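Long-range contacts in LYND (Lyngbya aestuarii, PDB 4V1T), which probably catalyses the ATP-dependent cyclodehydration of cysteine residues in cyanobactin precursor peptides, turning them into thiazolines: residues Pro5-Gln10 / Tyr50-Ile55; Tyr80-Ala85 / Gly100-Val105. All coordinates share one frame; numbering follows the deposited sequence.

How the contacts relate
Contact 1 (5-10 with 50-55) and contact 2 (80-85 with 100-105) have centres about 12 Å apart and meet in one small antiparallel sheet, with strand 6-9 in the middle and 50-51 and 81-83 flanking it. Probable hydrogen bonds join the two: Leu6 O to Ala84 N at 2.8 Å and Gln8 O to Thr82 N at 3.1 Å. Contact 1 ties in the first helix after strand 50-51, whereas contact 2 sets the opposite edge strand on helix 103-109. Their centres lie about 54 and 43 Å from the chain centre, and neither includes a residue of the ADP pocket or the four-cysteine zinc site.

Contact 1. Residues Pro5-Gln10 / Tyr50-Ile55; sequences PLLQIQ and YTLEQI
Leu7 turns its CG anti to its own carbonyl carbon (chi1 -61°), which brings CD1 alongside Leu52: Leu7 CD1 lies 4.1 Å from Leu52 CB, the two side chains running the same way. The same methyl also meets the CD1 of Ile55, so one branch of Leu7 touches the first turn of helix 52-58 at two points. Leu6 CD2 settles against the Tyr50 carbonyl, 3.7 Å from Tyr50 C. Between these side chains the backbones are joined by a fairly straight bond, Leu7 N to Tyr50 O at 3.0 Å (162° at the hydrogen). A water adds a second connection between the same residues, donating to Leu7 O at 2.7 Å and accepting a weak bond from Tyr50 N. Thr51 places CG2 3.5 Å from Pro5 O. Its OG1, held beside the backbone N, donates to Gln54 OE1 at 2.9 Å, almost end-on to the amide carbonyl. The N-H of Thr51, the N-cap residue, reaches the same oxygen from above the carbonyl plane; two donors thus fix the Gln54 amide oxygen over the helix start. Helix 65-78 closes the apolar side, its Leu72 touching both Leu7 and Leu52, while strand 81-83 flanks strand 6-9 on the far edge.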
loop_
_atom_site.group_PDB
_atom_site.type_symbol
_atom_site.label_atom_id
_atom_site.label_comp_id
_atom_site.label_asym_id
_atom_site.label_seq_id
_atom_site.Cartn_x
_atom_site.Cartn_y
_atom_site.Cartn_z
ATOM N N PRO B 5 48.783 4.078 6.800
ATOM C CA PRO B 5 47.402 3.750 7.176
ATOM C C PRO B 5 47.028 2.319 6.809
ATOM O O PRO B 5 47.581 1.755 5.872
ATOM C CB PRO B 5 46.571 4.744 6.364
ATOM C CG PRO B 5 47.385 5.011 5.160
ATOM C CD PRO B 5 48.818 4.958 5.613
ATOM N N LEU B 6 46.092 1.743 7.547
ATOM C CA LEU B 6 45.678 0.374 7.300
ATOM C C LEU B 6 44.603 0.300 6.218
ATOM O O LEU B 6 43.623 1.043 6.244
ATOM C CB LEU B 6 45.172 -0.256 8.592
ATOM C CG LEU B 6 46.227 -0.373 9.694
ATOM C CD1 LEU B 6 45.565 -0.764 11.002
ATOM C CD2 LEU B 6 47.307 -1.377 9.307
ATOM N N LEU B 7 44.811 -0.601 5.261
ATOM C CA LEU B 7 43.862 -0.822 4.180
ATOM C C LEU B 7 42.957 -1.996 4.500
ATOM O O LEU B 7 43.376 -2.972 5.114
ATOM C CB LEU B 7 44.596 -1.085 2.870
ATOM C CG LEU B 7 45.504 0.030 2.367
ATOM C CD1 LEU B 7 46.251 -0.455 1.140
ATOM C CD2 LEU B 7 44.697 1.281 2.049
ATOM N N GLN B 8 41.700 -1.892 4.096
ATOM C CA GLN B 8 40.774 -2.994 4.257
ATOM C C GLN B 8 39.568 -2.846 3.342
ATOM O O GLN B 8 39.094 -1.741 3.073
ATOM C CB GLN B 8 40.304 -3.116 5.711
ATOM C CG GLN B 8 39.427 -1.980 6.206
ATOM C CD GLN B 8 38.763 -2.279 7.549
ATOM O OE1 GLN B 8 38.779 -3.407 8.045
ATOM N NE2 GLN B 8 38.166 -1.258 8.137
ATOM N N ILE B 9 39.087 -3.979 2.848
ATOM C CA ILE B 9 37.776 -4.026 2.250
ATOM C C ILE B 9 36.809 -3.695 3.379
ATOM O O ILE B 9 36.951 -4.163 4.510
ATOM C CB ILE B 9 37.449 -5.395 1.645
ATOM C CG1 ILE B 9 38.461 -5.761 0.554
ATOM C CG2 ILE B 9 36.050 -5.391 1.054
ATOM C CD1 ILE B 9 38.535 -4.787 -0.612
ATOM N N GLN B 10 35.835 -2.862 3.071
ATOM C CA GLN B 10 34.957 -2.337 4.103
ATOM C C GLN B 10 34.343 -3.442 4.942
ATOM O O GLN B 10 33.848 -4.422 4.398
ATOM C CB GLN B 10 33.882 -1.422 3.503
ATOM C CG GLN B 10 33.298 -1.815 2.153
ATOM C CD GLN B 10 32.913 -0.579 1.360
ATOM O OE1 GLN B 10 33.589 0.453 1.433
ATOM N NE2 GLN B 10 31.817 -0.657 0.626
ATOM N N TYR B 50 46.997 -4.868 7.594
ATOM C CA TYR B 50 48.097 -4.572 6.667
ATOM C C TYR B 50 48.076 -3.153 6.115
ATOM O O TYR B 50 47.025 -2.622 5.751
ATOM C CB TYR B 50 48.066 -5.543 5.489
ATOM C CG TYR B 50 48.260 -6.996 5.858
ATOM C CD1 TYR B 50 47.184 -7.785 6.246
ATOM C CD2 TYR B 50 49.514 -7.580 5.806
ATOM C CE1 TYR B 50 47.357 -9.114 6.576
ATOM C CE2 TYR B 50 49.698 -8.904 6.135
ATOM C CZ TYR B 50 48.615 -9.666 6.518
ATOM O OH TYR B 50 48.791 -10.986 6.843
ATOM N N THR B 51 49.261 -2.554 6.069
ATOM C CA THR B 51 49.514 -1.329 5.323
ATOM C C THR B 51 49.894 -1.738 3.900
ATOM O O THR B 51 50.211 -2.905 3.654
ATOM C CB THR B 51 50.656 -0.512 5.966
ATOM O OG1 THR B 51 50.318 -0.206 7.324
ATOM C CG2 THR B 51 50.908 0.792 5.236
ATOM N N LEU B 52 49.843 -0.794 2.961
ATOM C CA LEU B 52 50.303 -1.035 1.599
ATOM C C LEU B 52 51.713 -1.611 1.599
ATOM O O LEU B 52 51.979 -2.619 0.954
ATOM C CB LEU B 52 50.271 0.261 0.783
ATOM C CG LEU B 52 50.774 0.156 -0.667
ATOM C CD1 LEU B 52 49.843 -0.716 -1.494
ATOM C CD2 LEU B 52 50.908 1.533 -1.293
ATOM N N GLU B 53 52.605 -0.965 2.334
ATOM C CA GLU B 53 53.988 -1.407 2.439
ATOM C C GLU B 53 54.048 -2.896 2.764
ATOM O O GLU B 53 54.791 -3.653 2.143
ATOM C CB GLU B 53 54.722 -0.592 3.507
ATOM C CG GLU B 53 54.763 0.902 3.219
ATOM C CD GLU B 53 55.328 1.700 4.374
ATOM O OE1 GLU B 53 55.541 1.115 5.455
ATOM O OE2 GLU B 53 55.554 2.915 4.198
ATOM N N GLN B 54 53.230 -3.314 3.723
ATOM C CA GLN B 54 53.242 -4.693 4.194
ATOM C C GLN B 54 52.709 -5.677 3.155
ATOM O O GLN B 54 53.198 -6.797 3.053
ATOM C CB GLN B 54 52.435 -4.805 5.484
ATOM C CG GLN B 54 53.122 -4.175 6.683
ATOM C CD GLN B 54 52.140 -3.803 7.769
ATOM O OE1 GLN B 54 51.670 -2.671 7.822
ATOM N NE2 GLN B 54 51.805 -4.759 8.625
ATOM N N ILE B 55 51.704 -5.256 2.395
ATOM C CA ILE B 55 51.114 -6.095 1.357
ATOM C C ILE B 55 52.087 -6.287 0.197
ATOM O O ILE B 55 52.174 -7.377 -0.369
ATOM C CB ILE B 55 49.805 -5.491 0.810
ATOM C CG1 ILE B 55 48.753 -5.398 1.927
ATOM C CG2 ILE B 55 49.252 -6.335 -0.344
ATOM C CD1 ILE B 55 47.608 -4.458 1.619
HETATM O O HOH W 1 44.771 -5.186 5.536
#

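Contact 2. Residues Tyr80-Ala85 / Gly100-Val105; sequences YLTEAA and GIAPPV
Ala85 and Pro104 bring the two backbones closest, CA to CA 4.6 Å, where the chain following strand 81-83 passes over the first turn of helix 103-109. No hydrogen bond crosses, and the prolines have no N-H to offer. Instead, Glu83 O sits against one carbon of each ring, Pro103 CG at 3.3 Å and Pro104 CD at 3.2 Å. Beyond it, Ala85 CB rests on the peptide link between the prolines, 3.5 Å from Pro103 C. Thr82 holds OG1 away from its backbone N (chi1 -175°), which directs the hydroxyl at the helix start: Thr82 OG1 is 3.6 Å from Pro103 CD and equally near Ala102 CB. Thr82 OG1 also donates to Glu83 O at a long 3.3 Å, tilted 25° from the carbonyl plane. Replacing Thr82 with an alanine would probably cost Glu83 O this donor and open a gap beside Ala102 and Pro103. Glu83 passes its CB and OE1 across Pro104 CG. Ala102 is the N-cap, and proline is well suited to the first turn, where no backbone N-H is needed. The arrangement seats an edge strand of the winged helix-turn-helix domain, a domain that probably recognises the leader peptide, on the first turn of helix 103-109.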
loop_
_atom_site.group_PDB
_atom_site.type_symbol
_atom_site.label_atom_id
_atom_site.label_comp_id
_atom_site.label_asym_id
_atom_site.label_seq_id
_atom_site.Cartn_x
_atom_site.Cartn_y
_atom_site.Cartn_z
ATOM N N TYR B 80 34.836 -0.137 -2.768
ATOM C CA TYR B 80 35.000 -1.351 -1.972
ATOM C C TYR B 80 36.112 -1.203 -0.948
ATOM O O TYR B 80 36.076 -1.826 0.106
ATOM C CB TYR B 80 35.316 -2.543 -2.876
ATOM C CG TYR B 80 34.188 -2.915 -3.800
ATOM C CD1 TYR B 80 33.035 -3.506 -3.312
ATOM C CD2 TYR B 80 34.275 -2.686 -5.167
ATOM C CE1 TYR B 80 31.998 -3.851 -4.151
ATOM C CE2 TYR B 80 33.237 -3.038 -6.015
ATOM C CZ TYR B 80 32.103 -3.629 -5.496
ATOM O OH TYR B 80 31.061 -3.984 -6.322
ATOM N N LEU B 81 37.111 -0.395 -1.272
ATOM C CA LEU B 81 38.280 -0.241 -0.416
ATOM C C LEU B 81 38.123 0.996 0.445
ATOM O O LEU B 81 37.512 1.978 0.023
ATOM C CB LEU B 81 39.560 -0.143 -1.252
ATOM C CG LEU B 81 40.883 -0.179 -0.483
ATOM C CD1 LEU B 81 41.135 -1.567 0.080
ATOM C CD2 LEU B 81 42.032 0.247 -1.388
ATOM N N THR B 82 38.677 0.944 1.653
ATOM C CA THR B 82 38.688 2.110 2.526
ATOM C C THR B 82 39.832 2.044 3.522
ATOM O O THR B 82 40.409 0.989 3.768
ATOM C CB THR B 82 37.344 2.265 3.288
ATOM O OG1 THR B 82 37.347 3.485 4.039
ATOM C CG2 THR B 82 37.094 1.086 4.239
ATOM N N GLU B 83 40.148 3.196 4.084
ATOM C CA GLU B 83 41.080 3.290 5.193
ATOM C C GLU B 83 40.407 2.721 6.439
ATOM O O GLU B 83 39.215 2.953 6.667
ATOM C CB GLU B 83 41.464 4.752 5.413
ATOM C CG GLU B 83 42.857 4.986 5.952
ATOM C CD GLU B 83 43.059 6.426 6.390
ATOM O OE1 GLU B 83 42.253 7.294 5.979
ATOM O OE2 GLU B 83 44.009 6.684 7.158
ATOM N N ALA B 84 41.154 1.982 7.250
ATOM C CA ALA B 84 40.607 1.481 8.507
ATOM C C ALA B 84 40.768 2.526 9.604
ATOM O O ALA B 84 41.746 3.278 9.617
ATOM C CB ALA B 84 41.280 0.189 8.906
ATOM N N ALA B 85 39.799 2.572 10.515
ATOM C CA ALA B 85 39.837 3.488 11.658
ATOM C C ALA B 85 40.195 2.715 12.921
ATOM O O ALA B 85 39.345 2.004 13.464
ATOM C CB ALA B 85 38.500 4.180 11.832
ATOM N N GLY B 100 27.761 3.419 3.851
ATOM C CA GLY B 100 28.571 4.062 2.830
ATOM C C GLY B 100 29.507 5.120 3.387
ATOM O O GLY B 100 29.948 5.989 2.651
ATOM N N ILE B 101 29.807 5.044 4.685
ATOM C CA ILE B 101 30.680 6.013 5.343
ATOM C C ILE B 101 32.036 5.399 5.675
ATOM O O ILE B 101 32.107 4.316 6.262
ATOM C CB ILE B 101 30.068 6.523 6.654
ATOM C CG1 ILE B 101 28.643 7.057 6.434
ATOM C CG2 ILE B 101 30.962 7.595 7.253
ATOM C CD1 ILE B 101 28.555 8.238 5.479
ATOM N N ALA B 102 33.114 6.053 5.245
ATOM C CA ALA B 102 34.465 5.583 5.565
ATOM C C ALA B 102 34.658 5.610 7.076
ATOM O O ALA B 102 34.383 6.626 7.708
ATOM C CB ALA B 102 35.510 6.449 4.880
ATOM N N PRO B 103 35.115 4.499 7.670
ATOM C CA PRO B 103 35.192 4.459 9.128
ATOM C C PRO B 103 36.015 5.583 9.781
ATOM O O PRO B 103 35.641 6.025 10.855
ATOM C CB PRO B 103 35.801 3.081 9.416
ATOM C CG PRO B 103 36.260 2.550 8.122
ATOM C CD PRO B 103 35.452 3.202 7.071
ATOM N N PRO B 104 37.123 6.029 9.160
ATOM C CA PRO B 104 37.806 7.160 9.798
ATOM C C PRO B 104 36.982 8.450 9.785
ATOM O O PRO B 104 37.118 9.269 10.686
ATOM C CB PRO B 104 39.081 7.322 8.962
ATOM C CG PRO B 104 38.789 6.661 7.681
ATOM C CD PRO B 104 37.887 5.521 8.008
ATOM N N VAL B 105 36.148 8.622 8.763
ATOM C CA VAL B 105 35.223 9.756 8.716
ATOM C C VAL B 105 34.163 9.652 9.804
ATOM O O VAL B 105 33.810 10.646 10.439
ATOM C CB VAL B 105 34.530 9.866 7.340
ATOM C CG1 VAL B 105 33.438 10.924 7.362
ATOM C CG2 VAL B 105 35.556 10.177 6.253
#